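Local atomic coordinates of Ceg4 (Legionella pneumophila subsp. pneumophila, PDB entry 6AOK), a protein that acts as a probably magnesium-dependent, HAD-like phosphotyrosine phosphatase, a bacterial effector that attenuates MAPK signalling in the eukaryotic host, its phosphatase domain being the part described. Residues T55-P60 / K113-Y118; G72-N77 / F123-F128; T156-R161 / K182-E187. All coordinates share one frame; numbering follows the deposited sequence. Where two conformers were deposited one is given.

How the contacts relate
Contacts 1 and 2 hold the two ends of the same helix, 116-125: contact 1 at its start, contact 2 at its finish, with centres about 19 Å apart. Their segments alternate along the chain, so the loops before and after helix 60-71 meet opposite ends of that helix. Contact 3 lies on the other side of the chain's centre, its own centre about 32 and 34 Å from theirs, joining two loops that lead into neighbouring strands of the parallel sheet. All three are partly buried. A guanidinium gripping a carbonyl recurs in contacts 1 and 3, backed by a carboxylate in the first and a tyrosine ring in the last; contact 2 relies on packed tyrosine rings and one hydroxyl-to-carbonyl bond.

Contact 1: T55-P60 / K113-Y118; sequences TPMKDP and KNRAEY
With CG between the backbone N and the carbonyl carbon (chi1 52°) and a bend at chi3, Arg115 turns its guanidinium toward Thr55, while Met57, a selenomethionine with CG anti to N, bends at chi3 to set its methyl against Arg115 CD and NE. Arg115 grips one oxygen end-on: NH1 reaches Thr55 O at 2.7 Å and NH2 reaches Thr55 O at 2.9 Å, both bonds bent, with the oxygen close to the guanidinium plane. The adjoining edge is taken by Glu117: Glu117 OE1 meets Arg115 NE and Glu117 OE2 meets Arg115 NH2 at 3.0 Å, a side-on salt bridge that fixes the rotation of the guanidinium. Both carboxylate oxygens are approached from above their plane. A water links Met57 N to Glu117 OE2. On the apolar side, Met57 SE lies 3.8 Å from Glu117 CB, and Met57 CE is 3.7 Å from Arg115 CD. Asn114 OD1 accepts from Arg115 N, and Asn114 ND2 bonds to the magnesium ligand Asp20, which ties the turn to the metal site of this HAD-like domain. The contact thus fastens the loop between helices 35-39 and 60-71 to the start of helix 116-125, with Tyr37 of helix 35-39 against both Met57 and Arg115.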
ATOM      1  N   THR A  55     -17.834   8.959   4.457  1.00 13.80           N
ATOM      2  CA  THR A  55     -18.103   9.562   5.757  1.00 11.97           C
ATOM      3  C   THR A  55     -16.799  10.125   6.337  1.00 10.91           C
ATOM      4  O   THR A  55     -15.778   9.421   6.338  1.00 12.79           O
ATOM      5  CB  THR A  55     -18.695   8.515   6.705  1.00 13.58           C
ATOM      6  OG1 THR A  55     -19.899   7.965   6.138  1.00 12.00           O
ATOM      7  CG2 THR A  55     -19.032   9.164   8.089  1.00 12.62           C
ATOM      8  N   PRO A  56     -16.784  11.362   6.856  1.00 12.01           N
ATOM      9  CA  PRO A  56     -15.519  11.912   7.369  1.00 13.38           C
ATOM     10  C   PRO A  56     -14.958  11.046   8.487  1.00 12.84           C
ATOM     11  O   PRO A  56     -15.685  10.476   9.312  1.00 12.30           O
ATOM     12  CB  PRO A  56     -15.912  13.318   7.852  1.00 15.92           C
ATOM     13  CG  PRO A  56     -17.087  13.721   6.934  1.00 17.55           C
ATOM     14  CD  PRO A  56     -17.852  12.388   6.813  1.00 12.44           C
HETATM   15  N   MSE A  57     -13.652  10.877   8.467  1.00 14.09           N
HETATM   16  CA  MSE A  57     -12.995  10.024   9.449  1.00 13.78           C
HETATM   17  C   MSE A  57     -12.636  10.833  10.673  1.00 12.37           C
HETATM   18  O   MSE A  57     -12.465  12.054  10.595  1.00 12.33           O
HETATM   19  CB  MSE A  57     -11.732   9.377   8.847  1.00 21.75           C
HETATM   20  CG  MSE A  57     -11.138   8.291   9.706  1.00 34.31           C
HETATM   21 SE   MSE A  57     -10.139   6.940   8.675  0.68 41.12          SE
HETATM   22  CE  MSE A  57     -11.562   5.923   7.874  1.00 38.81           C
ATOM     23  N   LYS A  58     -12.582  10.176  11.839  1.00 11.39           N
ATOM     24  CA  LYS A  58     -12.092  10.851  13.035  1.00 13.50           C
ATOM     25  C   LYS A  58     -10.679  11.374  12.790  1.00 13.29           C
ATOM     26  O   LYS A  58      -9.942  10.883  11.932  1.00 16.67           O
ATOM     27  CB  LYS A  58     -12.113   9.888  14.234  1.00 12.19           C
ATOM     28  CG  LYS A  58     -13.567   9.706  14.762  1.00 13.81           C
ATOM     29  CD  LYS A  58     -13.717   8.613  15.768  1.00 16.91           C
ATOM     30  CE  LYS A  58     -15.197   8.409  16.175  1.00 18.04           C
ATOM     31  NZ  LYS A  58     -15.260   7.209  17.103  1.00 22.13           N
ATOM     32  N   ASP A  59     -10.290  12.352  13.577  1.00 13.42           N
ATOM     33  CA  ASP A  59      -8.935  12.893  13.463  1.00 16.01           C
ATOM     34  C   ASP A  59      -7.876  11.804  13.557  1.00 14.97           C
ATOM     35  O   ASP A  59      -8.070  10.823  14.296  1.00 14.74           O
ATOM     36  CB  ASP A  59      -8.666  13.926  14.562  1.00 17.63           C
ATOM     37  CG  ASP A  59      -9.607  15.140  14.484  1.00 21.64           C
ATOM     38  OD1 ASP A  59      -9.607  15.770  13.409  1.00 24.94           O
ATOM     39  OD2 ASP A  59     -10.209  15.549  15.514  1.00 23.26           O
ATOM     40  N   PRO A  60      -6.711  11.985  12.899  1.00 16.70           N
ATOM     41  CA  PRO A  60      -5.658  10.956  12.982  1.00 17.41           C
ATOM     42  C   PRO A  60      -5.298  10.581  14.401  1.00 17.27           C
ATOM     43  O   PRO A  60      -5.078   9.385  14.662  1.00 16.28           O
ATOM     44  CB  PRO A  60      -4.466  11.616  12.267  1.00 18.47           C
ATOM     45  CG  PRO A  60      -5.134  12.563  11.268  1.00 19.24           C
ATOM     46  CD  PRO A  60      -6.337  13.108  12.003  1.00 16.96           C
ATOM     47  N   LYS A 113      -9.652   0.568  -3.184  1.00  9.86           N
ATOM     48  CA  LYS A 113     -11.016   1.062  -2.995  1.00 10.42           C
ATOM     49  C   LYS A 113     -11.258   1.458  -1.541  1.00 12.65           C
ATOM     50  O   LYS A 113     -12.408   1.792  -1.171  1.00 12.72           O
ATOM     51  CB  LYS A 113     -12.055   0.024  -3.429  1.00 11.49           C
ATOM     52  CG  LYS A 113     -11.993  -0.327  -4.921  1.00 13.62           C
ATOM     53  CD  LYS A 113     -12.717  -1.649  -5.247  1.00 16.82           C
ATOM     54  CE  LYS A 113     -12.099  -2.113  -6.589  1.00 17.81           C
ATOM     55  NZ  LYS A 113     -12.642  -3.372  -7.086  1.00 20.54           N
ATOM     56  N   ASN A 114     -10.215   1.372  -0.710  1.00 10.04           N
ATOM     57  CA  ASN A 114     -10.227   1.942   0.641  1.00 11.17           C
ATOM     58  C   ASN A 114      -9.914   3.436   0.547  1.00 12.01           C
ATOM     59  O   ASN A 114     -10.074   4.056  -0.523  1.00 12.53           O
ATOM     60  CB  ASN A 114      -9.227   1.214   1.545  1.00 12.30           C
ATOM     61  CG  ASN A 114      -9.620   1.221   3.019  1.00 13.69           C
ATOM     62  OD1 ASN A 114      -9.954   2.279   3.579  1.00 12.23           O
ATOM     63  ND2 ASN A 114      -9.550   0.034   3.680  1.00 11.03           N
ATOM     64  N   ARG A 115      -9.469   4.054   1.635  1.00 11.54           N
ATOM     65  CA  ARG A 115      -9.339   5.502   1.588  1.00 11.75           C
ATOM     66  C   ARG A 115      -8.020   5.878   2.222  1.00 11.04           C
ATOM     67  O   ARG A 115      -7.536   5.200   3.128  1.00  9.61           O
ATOM     68  CB  ARG A 115     -10.499   6.206   2.309  1.00 13.55           C
ATOM     69  CG  ARG A 115     -10.706   5.695   3.727  1.00 14.65           C
ATOM     70  CD  ARG A 115     -12.068   6.109   4.189  1.00 18.63           C
ATOM     71  NE  ARG A 115     -12.153   7.551   4.403  1.00 19.38           N
ATOM     72  CZ  ARG A 115     -13.230   8.167   4.876  1.00 22.24           C
ATOM     73  NH1 ARG A 115     -14.346   7.467   5.167  1.00 16.77           N
ATOM     74  NH2 ARG A 115     -13.199   9.500   5.054  1.00 20.61           N
ATOM     75  N   ALA A 116      -7.423   6.956   1.702  1.00 11.84           N
ATOM     76  CA  ALA A 116      -6.126   7.429   2.197  1.00 10.02           C
ATOM     77  C   ALA A 116      -6.118   7.647   3.710  1.00 10.70           C
ATOM     78  O   ALA A 116      -5.107   7.360   4.370  1.00 12.10           O
ATOM     79  CB  ALA A 116      -5.754   8.736   1.476  1.00 14.57           C
ATOM     80  N   GLU A 117      -7.201   8.166   4.297  1.00 11.11           N
ATOM     81  CA  GLU A 117      -7.091   8.461   5.737  1.00 17.21           C
ATOM     82  C   GLU A 117      -6.870   7.175   6.520  1.00 14.78           C
ATOM     83  O   GLU A 117      -6.108   7.148   7.504  1.00 12.92           O
ATOM     84  CB  GLU A 117      -8.317   9.200   6.294  1.00 19.02           C
ATOM     85  CG  GLU A 117      -8.628  10.462   5.590  1.00 20.43           C
ATOM     86  CD  GLU A 117      -9.744  10.262   4.542  1.00 22.55           C
ATOM     87  OE1 GLU A 117      -9.666   9.356   3.657  1.00 20.90           O
ATOM     88  OE2 GLU A 117     -10.704  11.025   4.616  1.00 25.42           O
ATOM     89  N   TYR A 118      -7.485   6.095   6.063  1.00 12.31           N
ATOM     90  CA  TYR A 118      -7.397   4.836   6.789  1.00 10.97           C
ATOM     91  C   TYR A 118      -6.025   4.216   6.614  1.00 11.92           C
ATOM     92  O   TYR A 118      -5.404   3.741   7.580  1.00 12.16           O
ATOM     93  CB  TYR A 118      -8.459   3.868   6.262  1.00 13.83           C
ATOM     94  CG  TYR A 118      -8.336   2.541   6.968  1.00 14.78           C
ATOM     95  CD1 TYR A 118      -7.879   1.402   6.303  1.00 10.80           C
ATOM     96  CD2 TYR A 118      -8.668   2.446   8.326  1.00 12.33           C
ATOM     97  CE1 TYR A 118      -7.765   0.149   7.005  1.00 13.64           C
ATOM     98  CE2 TYR A 118      -8.566   1.228   9.013  1.00 12.78           C
ATOM     99  CZ  TYR A 118      -8.111   0.096   8.348  1.00 14.83           C
ATOM    100  OH  TYR A 118      -8.068  -1.125   8.983  1.00 13.05           O
TER
HETATM  101  O   HOH W   1     -12.046  12.409   6.549  1.00 22.03           O

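Contact 2: G72-N77 / F123-F128; sequences GKYNEN and FKYQGF
Tyr74 fits into the corner formed by Tyr125 and Gln126, and this is where the packing is close. Its CB sits over the face of the Tyr125 ring, 4.1 Å from the centroid, and the edge of its own ring is turned toward that face in an offset edge-to-face pair with planes at 61°. Gln126 CA covers a face of the Tyr74 ring, 4.0 Å from its centroid. Placing CG anti to the backbone N (chi1 170°) carries the Tyr125 ring outward until Tyr125 OH donates to Gly72 O at 2.5 Å, short enough that the exact length is doubtful, with the acceptor at the ring's edge. The segment 123-128 closes helix 116-125 by a Schellman motif: Phe128 N bonds to Phe123 O and Gly127 N to Lys124 O, Gly127 being the C-prime residue. Tyr74 faces this helix end from the centre of an inverse gamma turn. Between the polar ends of Gln126 and Tyr74 there is a weak bond, Gln126 NE2 to Tyr74 OH at 3.2 Å, while Gln126 OE1 accepts from Met89 N. Past Tyr74 the loop departs from the helix, and residues 75-77 lie exposed at the surface, with Glu76 and Asn77 poorly ordered.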
ATOM      1  N   GLY A  72      -3.139  -2.479  21.601  1.00 24.33           N
ATOM      2  CA  GLY A  72      -2.047  -2.070  22.432  1.00 25.67           C
ATOM      3  C   GLY A  72      -1.050  -1.285  21.613  1.00 27.92           C
ATOM      4  O   GLY A  72      -1.252  -1.029  20.413  1.00 28.74           O
ATOM      5  N   LYS A  73       0.051  -0.912  22.274  1.00 30.14           N
ATOM      6  CA  LYS A  73       1.089  -0.114  21.638  1.00 33.42           C
ATOM      7  C   LYS A  73       1.851  -0.960  20.648  1.00 29.64           C
ATOM      8  O   LYS A  73       2.143  -2.123  20.907  1.00 27.65           O
ATOM      9  CB  LYS A  73       2.067   0.450  22.672  1.00 40.97           C
ATOM     10  CG  LYS A  73       1.792   1.882  23.130  1.00 46.83           C
ATOM     11  CD  LYS A  73       0.606   1.922  24.058  1.00 51.67           C
ATOM     12  CE  LYS A  73      -0.196   3.213  23.930  1.00 54.68           C
ATOM     13  NZ  LYS A  73      -1.375   3.310  24.893  1.00 56.27           N
ATOM     14  N   TYR A  74       2.181  -0.375  19.504  1.00 29.59           N
ATOM     15  CA  TYR A  74       2.980  -1.107  18.527  1.00 30.68           C
ATOM     16  C   TYR A  74       4.460  -0.981  18.839  1.00 37.46           C
ATOM     17  O   TYR A  74       5.260  -0.494  18.048  1.00 38.23           O
ATOM     18  CB  TYR A  74       2.695  -0.623  17.124  1.00 28.37           C
ATOM     19  CG  TYR A  74       3.145  -1.599  16.079  1.00 27.18           C
ATOM     20  CD1 TYR A  74       2.385  -2.723  15.784  1.00 27.19           C
ATOM     21  CD2 TYR A  74       4.307  -1.384  15.355  1.00 27.89           C
ATOM     22  CE1 TYR A  74       2.785  -3.609  14.842  1.00 26.49           C
ATOM     23  CE2 TYR A  74       4.695  -2.257  14.388  1.00 27.74           C
ATOM     24  CZ  TYR A  74       3.937  -3.366  14.133  1.00 27.38           C
ATOM     25  OH  TYR A  74       4.328  -4.264  13.157  1.00 30.54           O
ATOM     26  N   ASN A  75       4.836  -1.412  20.015  1.00 42.43           N
ATOM     27  CA  ASN A  75       6.201  -1.189  20.452  1.00 47.57           C
ATOM     28  C   ASN A  75       6.943  -2.511  20.346  1.00 53.72           C
ATOM     29  O   ASN A  75       6.545  -3.425  19.615  1.00 50.27           O
ATOM     30  CB  ASN A  75       6.210  -0.618  21.866  1.00 48.13           C
ATOM     31  CG  ASN A  75       5.360  -1.431  22.801  1.00 48.82           C
ATOM     32  OD1 ASN A  75       5.231  -2.654  22.627  1.00 48.72           O
ATOM     33  ND2 ASN A  75       4.731  -0.762  23.777  1.00 48.03           N
ATOM     34  N   GLU A  76       8.008  -2.650  21.106  1.00 63.42           N
ATOM     35  CA  GLU A  76       8.738  -3.882  20.867  1.00 68.20           C
ATOM     36  C   GLU A  76       8.022  -5.000  21.564  1.00 67.63           C
ATOM     37  O   GLU A  76       7.785  -6.062  20.990  1.00 68.24           O
ATOM     38  CB  GLU A  76      10.172  -3.767  21.388  1.00 75.29           C
ATOM     39  CG  GLU A  76      11.187  -4.577  20.597  1.00 81.68           C
ATOM     40  CD  GLU A  76      11.180  -4.238  19.120  1.00 85.25           C
ATOM     41  OE1 GLU A  76      11.611  -3.121  18.764  1.00 86.86           O
ATOM     42  OE2 GLU A  76      10.744  -5.087  18.316  1.00 85.71           O
ATOM     43  N   ASN A  77       7.389  -4.799  22.704  1.00 65.62           N
ATOM     44  CA  ASN A  77       6.565  -5.941  23.115  1.00 63.17           C
ATOM     45  C   ASN A  77       5.108  -5.789  22.645  1.00 59.52           C
ATOM     46  O   ASN A  77       4.176  -5.598  23.430  1.00 61.06           O
ATOM     47  CB  ASN A  77       6.717  -6.197  24.606  1.00 66.28           C
ATOM     48  CG  ASN A  77       8.043  -6.909  24.917  1.00 68.74           C
ATOM     49  OD1 ASN A  77       8.946  -6.329  25.514  1.00 71.60           O
ATOM     50  ND2 ASN A  77       8.184  -8.147  24.432  1.00 68.22           N
ATOM     51  N   PHE A 123      -0.407   2.770   8.632  1.00 11.25           N
ATOM     52  CA  PHE A 123       1.046   2.982   8.595  1.00 10.28           C
ATOM     53  C   PHE A 123       1.515   3.722   9.829  1.00 11.14           C
ATOM     54  O   PHE A 123       2.533   3.373  10.426  1.00 13.37           O
ATOM     55  CB  PHE A 123       1.429   3.791   7.333  1.00  9.92           C
ATOM     56  CG  PHE A 123       1.629   2.937   6.098  1.00 13.40           C
ATOM     57  CD1 PHE A 123       0.545   2.608   5.267  1.00 13.72           C
ATOM     58  CD2 PHE A 123       2.896   2.498   5.762  1.00 12.72           C
ATOM     59  CE1 PHE A 123       0.710   1.843   4.150  1.00 15.21           C
ATOM     60  CE2 PHE A 123       3.091   1.669   4.628  1.00 16.58           C
ATOM     61  CZ  PHE A 123       2.012   1.350   3.814  1.00 16.60           C
ATOM     62  N   LYS A 124       0.789   4.753  10.231  1.00 11.45           N
ATOM     63  CA  LYS A 124       1.175   5.529  11.422  1.00 14.87           C
ATOM     64  C   LYS A 124       1.159   4.664  12.660  1.00 14.90           C
ATOM     65  O   LYS A 124       2.070   4.737  13.495  1.00 16.30           O
ATOM     66  CB  LYS A 124       0.214   6.712  11.601  1.00 17.46           C
ATOM     67  CG  LYS A 124       0.419   7.651  12.829  1.00 24.95           C
ATOM     68  CD  LYS A 124       1.796   8.251  12.822  1.00 31.30           C
ATOM     69  CE  LYS A 124       2.160   8.902  11.481  1.00 34.23           C
ATOM     70  NZ  LYS A 124       3.632   9.254  11.460  1.00 36.77           N
ATOM     71  N   TYR A 125       0.102   3.873  12.828  1.00 12.83           N
ATOM     72  CA  TYR A 125       0.040   3.009  13.999  1.00 13.58           C
ATOM     73  C   TYR A 125       1.238   2.076  14.015  1.00 16.62           C
ATOM     74  O   TYR A 125       1.788   1.739  15.096  1.00 14.63           O
ATOM     75  CB  TYR A 125      -1.263   2.207  13.986  1.00 13.53           C
ATOM     76  CG  TYR A 125      -1.240   1.142  15.059  1.00 14.46           C
ATOM     77  CD1 TYR A 125      -1.211   1.502  16.412  1.00 15.62           C
ATOM     78  CD2 TYR A 125      -1.222  -0.191  14.729  1.00 14.41           C
ATOM     79  CE1 TYR A 125      -1.144   0.539  17.409  1.00 16.66           C
ATOM     80  CE2 TYR A 125      -1.163  -1.160  15.713  1.00 15.52           C
ATOM     81  CZ  TYR A 125      -1.107  -0.791  17.042  1.00 16.61           C
ATOM     82  OH  TYR A 125      -1.012  -1.760  18.048  1.00 20.48           O
ATOM     83  N   GLN A 126       1.661   1.626  12.820  1.00 12.89           N
ATOM     84  CA  GLN A 126       2.715   0.617  12.755  1.00 13.38           C
ATOM     85  C   GLN A 126       4.111   1.215  12.637  1.00 15.39           C
ATOM     86  O   GLN A 126       5.058   0.503  12.293  1.00 16.92           O
ATOM     87  CB  GLN A 126       2.414  -0.404  11.644  1.00 14.40           C
ATOM     88  CG  GLN A 126       1.109  -1.232  11.991  1.00 12.74           C
ATOM     89  CD  GLN A 126       0.950  -2.438  11.117  1.00 13.26           C
ATOM     90  OE1 GLN A 126       0.153  -2.440  10.170  1.00 14.79           O
ATOM     91  NE2 GLN A 126       1.715  -3.479  11.406  1.00 14.80           N
ATOM     92  N   GLY A 127       4.281   2.454  13.026  1.00 16.01           N
ATOM     93  CA  GLY A 127       5.604   2.957  13.323  1.00 18.02           C
ATOM     94  C   GLY A 127       6.196   3.770  12.211  1.00 18.03           C
ATOM     95  O   GLY A 127       7.387   4.062  12.256  1.00 20.88           O
ATOM     96  N   PHE A 128       5.421   4.086  11.186  1.00 14.59           N
ATOM     97  CA  PHE A 128       5.934   4.894  10.095  1.00 15.40           C
ATOM     98  C   PHE A 128       5.893   6.385  10.407  1.00 16.93           C
ATOM     99  O   PHE A 128       4.936   6.888  10.983  1.00 18.94           O
ATOM    100  CB  PHE A 128       5.140   4.564   8.828  1.00 13.09           C
ATOM    101  CG  PHE A 128       5.545   3.256   8.242  1.00 13.24           C
ATOM    102  CD1 PHE A 128       5.017   2.084   8.735  1.00 13.62           C
ATOM    103  CD2 PHE A 128       6.541   3.188   7.277  1.00 14.73           C
ATOM    104  CE1 PHE A 128       5.386   0.845   8.193  1.00 13.78           C
ATOM    105  CE2 PHE A 128       6.940   1.962   6.740  1.00 15.65           C
ATOM    106  CZ  PHE A 128       6.357   0.795   7.185  1.00 14.31           C
TER

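Contact 3: T156-R161 / K182-E187; sequences TERANR and KGYNEE
Lys182 O receives Arg158 NH2 at 2.6 Å, the donor lying nearly along the C=O axis and the oxygen in the guanidinium plane. The same guanidinium lies flat on the Tyr184 ring, with planes 11° apart and Arg158 CZ 4.0 Å from the ring centroid, a cation-pi stack. The two side chains come from opposite directions, and bends at chi2 and chi3 (-66°) lay the guanidinium on the ring. At the ring's outer edge Tyr184 OH accepts from Ala159 N at 2.9 Å in an almost straight bond (173°), and Ala159 CB touches Tyr184 CE1 at 3.9 Å. Further along, in one of its two conformers, Arg161 NH1 reaches Glu187 O, a less certain bond. The two loops precede strands 161-165 and 189-192, which are neighbours in the parallel sheet of this Rossmann-like HAD domain, and Leu152 of helix 144-153 also packs on Tyr184. Arg158 thus uses a backbone carbonyl, Lys182 O, as its acceptor across the contact, and Arg161 may do likewise. The stack and the hydroxyl bond hold the Tyr184 ring by face and edge, while the positive charge of Arg158 is probably stabilised by the ring's electrons and the carbonyl dipole.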
ATOM      1  N   THR A 156       6.781  11.119 -14.867  1.00 55.50           N
ATOM      2  CA  THR A 156       7.843  10.514 -14.085  1.00 58.85           C
ATOM      3  C   THR A 156       8.797   9.755 -15.013  1.00 57.78           C
ATOM      4  O   THR A 156       8.514   9.539 -16.200  1.00 57.95           O
ATOM      5  CB  THR A 156       7.268   9.581 -13.021  1.00 59.41           C
ATOM      6  OG1 THR A 156       6.755   8.402 -13.655  1.00 58.82           O
ATOM      7  CG2 THR A 156       6.154  10.281 -12.226  1.00 60.96           C
ATOM      8  N   GLU A 157       9.956   9.362 -14.461  1.00 55.36           N
ATOM      9  CA  GLU A 157      10.927   8.593 -15.237  1.00 52.93           C
ATOM     10  C   GLU A 157      10.499   7.136 -15.395  1.00 42.20           C
ATOM     11  O   GLU A 157       9.934   6.585 -14.489  1.00 37.32           O
ATOM     12  CB  GLU A 157      12.291   8.579 -14.602  1.00 58.76           C
ATOM     13  CG  GLU A 157      12.515   9.703 -13.636  1.00 64.69           C
ATOM     14  CD  GLU A 157      13.798  10.396 -13.905  1.00 72.02           C
ATOM     15  OE1 GLU A 157      14.463  10.034 -14.888  1.00 74.53           O
ATOM     16  OE2 GLU A 157      14.137  11.306 -13.135  1.00 75.58           O
ATOM     17  N   ARG A 158      10.831   6.559 -16.534  1.00 39.26           N
ATOM     18  CA  ARG A 158      10.487   5.181 -16.874  1.00 38.47           C
ATOM     19  C   ARG A 158      11.159   4.191 -15.924  1.00 33.53           C
ATOM     20  O   ARG A 158      12.325   4.346 -15.547  1.00 35.37           O
ATOM     21  CB  ARG A 158      10.910   4.911 -18.322  1.00 44.55           C
ATOM     22  CG  ARG A 158      11.011   3.469 -18.731  1.00 47.57           C
ATOM     23  CD  ARG A 158      10.637   3.347 -20.195  1.00 52.77           C
ATOM     24  NE  ARG A 158       9.235   3.679 -20.380  1.00 54.21           N
ATOM     25  CZ  ARG A 158       8.286   2.779 -20.604  1.00 55.54           C
ATOM     26  NH1 ARG A 158       8.601   1.495 -20.715  1.00 56.69           N
ATOM     27  NH2 ARG A 158       7.025   3.163 -20.740  1.00 55.16           N
ATOM     28  N   ALA A 159      10.409   3.178 -15.531  1.00 26.47           N
ATOM     29  CA  ALA A 159      10.908   2.198 -14.578  1.00 25.33           C
ATOM     30  C   ALA A 159      11.777   1.156 -15.283  1.00 26.08           C
ATOM     31  O   ALA A 159      11.546   0.808 -16.448  1.00 27.36           O
ATOM     32  CB  ALA A 159       9.733   1.483 -13.884  1.00 20.13           C
ATOM     33  N   ASN A 160      12.796   0.684 -14.578  1.00 24.09           N
ATOM     34  CA  ASN A 160      13.421  -0.577 -14.955  1.00 26.11           C
ATOM     35  C   ASN A 160      12.575  -1.762 -14.490  1.00 24.84           C
ATOM     36  O   ASN A 160      12.590  -2.826 -15.114  1.00 23.76           O
ATOM     37  CB  ASN A 160      14.846  -0.654 -14.375  1.00 31.00           C
ATOM     38  CG  ASN A 160      15.733   0.483 -14.857  1.00 37.17           C
ATOM     39  OD1 ASN A 160      15.746   1.586 -14.293  1.00 37.21           O
ATOM     40  ND2 ASN A 160      16.464   0.227 -15.928  1.00 43.13           N
ATOM     41  N   ARG A 161      11.771  -1.573 -13.457  1.00 21.98           N
ATOM     42  CA  ARG A 161      10.934  -2.640 -12.933  0.53 21.84           C
ATOM     43  C   ARG A 161       9.630  -2.052 -12.428  1.00 19.20           C
ATOM     44  O   ARG A 161       9.643  -1.024 -11.746  1.00 17.16           O
ATOM     45  CB  ARG A 161      11.652  -3.367 -11.799  0.53 24.62           C
ATOM     46  CG  ARG A 161      10.996  -4.657 -11.393  0.53 26.42           C
ATOM     47  CD  ARG A 161      12.047  -5.767 -11.244  0.53 29.74           C
ATOM     48  NE  ARG A 161      13.177  -5.684 -12.168  0.53 33.21           N
ATOM     49  CZ  ARG A 161      13.088  -5.841 -13.483  0.53 34.14           C
ATOM     50  NH1 ARG A 161      11.901  -6.038 -14.036  0.53 32.78           N
ATOM     51  NH2 ARG A 161      14.173  -5.768 -14.242  0.53 35.22           N
ATOM     52  N   LYS A 182       1.305   0.857 -21.241  1.00 16.72           N
ATOM     53  CA  LYS A 182       2.292   1.929 -21.172  1.00 18.87           C
ATOM     54  C   LYS A 182       3.684   1.448 -21.594  1.00 20.87           C
ATOM     55  O   LYS A 182       4.692   2.111 -21.312  1.00 22.45           O
ATOM     56  CB  LYS A 182       2.310   2.535 -19.775  1.00 16.61           C
ATOM     57  CG  LYS A 182       1.064   3.385 -19.485  1.00 16.17           C
ATOM     58  CD  LYS A 182       1.083   4.715 -20.315  1.00 19.22           C
ATOM     59  CE  LYS A 182      -0.322   5.364 -20.445  1.00 20.89           C
ATOM     60  NZ  LYS A 182      -1.142   4.619 -21.488  1.00 21.75           N
ATOM     61  N   GLY A 183       3.754   0.342 -22.338  1.00 19.41           N
ATOM     62  CA  GLY A 183       4.987  -0.055 -22.976  1.00 21.06           C
ATOM     63  C   GLY A 183       5.886  -0.975 -22.180  1.00 20.73           C
ATOM     64  O   GLY A 183       6.929  -1.355 -22.675  1.00 24.28           O
ATOM     65  N   TYR A 184       5.518  -1.369 -20.977  1.00 20.15           N
ATOM     66  CA  TYR A 184       6.355  -2.283 -20.215  1.00 21.47           C
ATOM     67  C   TYR A 184       6.110  -3.719 -20.654  1.00 27.14           C
ATOM     68  O   TYR A 184       4.973  -4.109 -20.919  1.00 26.00           O
ATOM     69  CB  TYR A 184       6.033  -2.137 -18.720  1.00 17.05           C
ATOM     70  CG  TYR A 184       6.475  -0.768 -18.178  1.00 17.18           C
ATOM     71  CD1 TYR A 184       7.788  -0.549 -17.819  1.00 18.26           C
ATOM     72  CD2 TYR A 184       5.573   0.291 -18.074  1.00 20.79           C
ATOM     73  CE1 TYR A 184       8.202   0.670 -17.349  1.00 18.75           C
ATOM     74  CE2 TYR A 184       5.987   1.524 -17.604  1.00 21.73           C
ATOM     75  CZ  TYR A 184       7.314   1.698 -17.250  1.00 21.70           C
ATOM     76  OH  TYR A 184       7.769   2.917 -16.804  1.00 23.28           O
ATOM     77  N   ASN A 185       7.189  -4.500 -20.701  0.64 32.99           N
ATOM     78  CA  ASN A 185       7.173  -5.889 -21.131  0.64 36.40           C
ATOM     79  C   ASN A 185       7.532  -6.812 -19.973  0.64 36.42           C
ATOM     80  O   ASN A 185       7.924  -6.371 -18.883  0.64 34.62           O
ATOM     81  CB  ASN A 185       8.126  -6.109 -22.311  0.64 40.50           C
ATOM     82  CG  ASN A 185       9.495  -5.527 -22.075  0.64 43.29           C
ATOM     83  OD1 ASN A 185      10.008  -5.536 -20.949  0.64 43.81           O
ATOM     84  ND2 ASN A 185      10.109  -5.029 -23.136  0.64 44.85           N
ATOM     85  N   GLU A 186       7.419  -8.120 -20.246  1.00 37.79           N
ATOM     86  CA  GLU A 186       7.339  -9.113 -19.180  1.00 36.51           C
ATOM     87  C   GLU A 186       8.518  -9.055 -18.224  1.00 31.55           C
ATOM     88  O   GLU A 186       8.331  -9.166 -17.021  1.00 31.84           O
ATOM     89  CB  GLU A 186       7.221 -10.499 -19.795  1.00 39.70           C
ATOM     90  CG  GLU A 186       7.176 -11.586 -18.793  1.00 39.34           C
ATOM     91  CD  GLU A 186       7.441 -12.918 -19.434  1.00 40.65           C
ATOM     92  OE1 GLU A 186       8.247 -12.984 -20.433  1.00 39.52           O
ATOM     93  OE2 GLU A 186       6.841 -13.877 -18.901  1.00 41.10           O
ATOM     94  N   GLU A 187       9.730  -8.869 -18.728  1.00 32.79           N
ATOM     95  CA  GLU A 187      10.883  -8.829 -17.865  1.00 36.38           C
ATOM     96  C   GLU A 187      10.969  -7.565 -17.052  1.00 33.08           C
ATOM     97  O   GLU A 187      11.715  -7.462 -16.156  1.00 32.96           O
ATOM     98  CB  GLU A 187      12.209  -9.044 -18.608  1.00 45.72           C
ATOM     99  CG  GLU A 187      12.828  -7.859 -19.326  1.00 52.93           C
ATOM    100  CD  GLU A 187      12.641  -7.940 -20.834  1.00 60.43           C
ATOM    101  OE1 GLU A 187      13.488  -7.428 -21.587  1.00 65.32           O
ATOM    102  OE2 GLU A 187      11.656  -8.545 -21.297  1.00 61.67           O
TER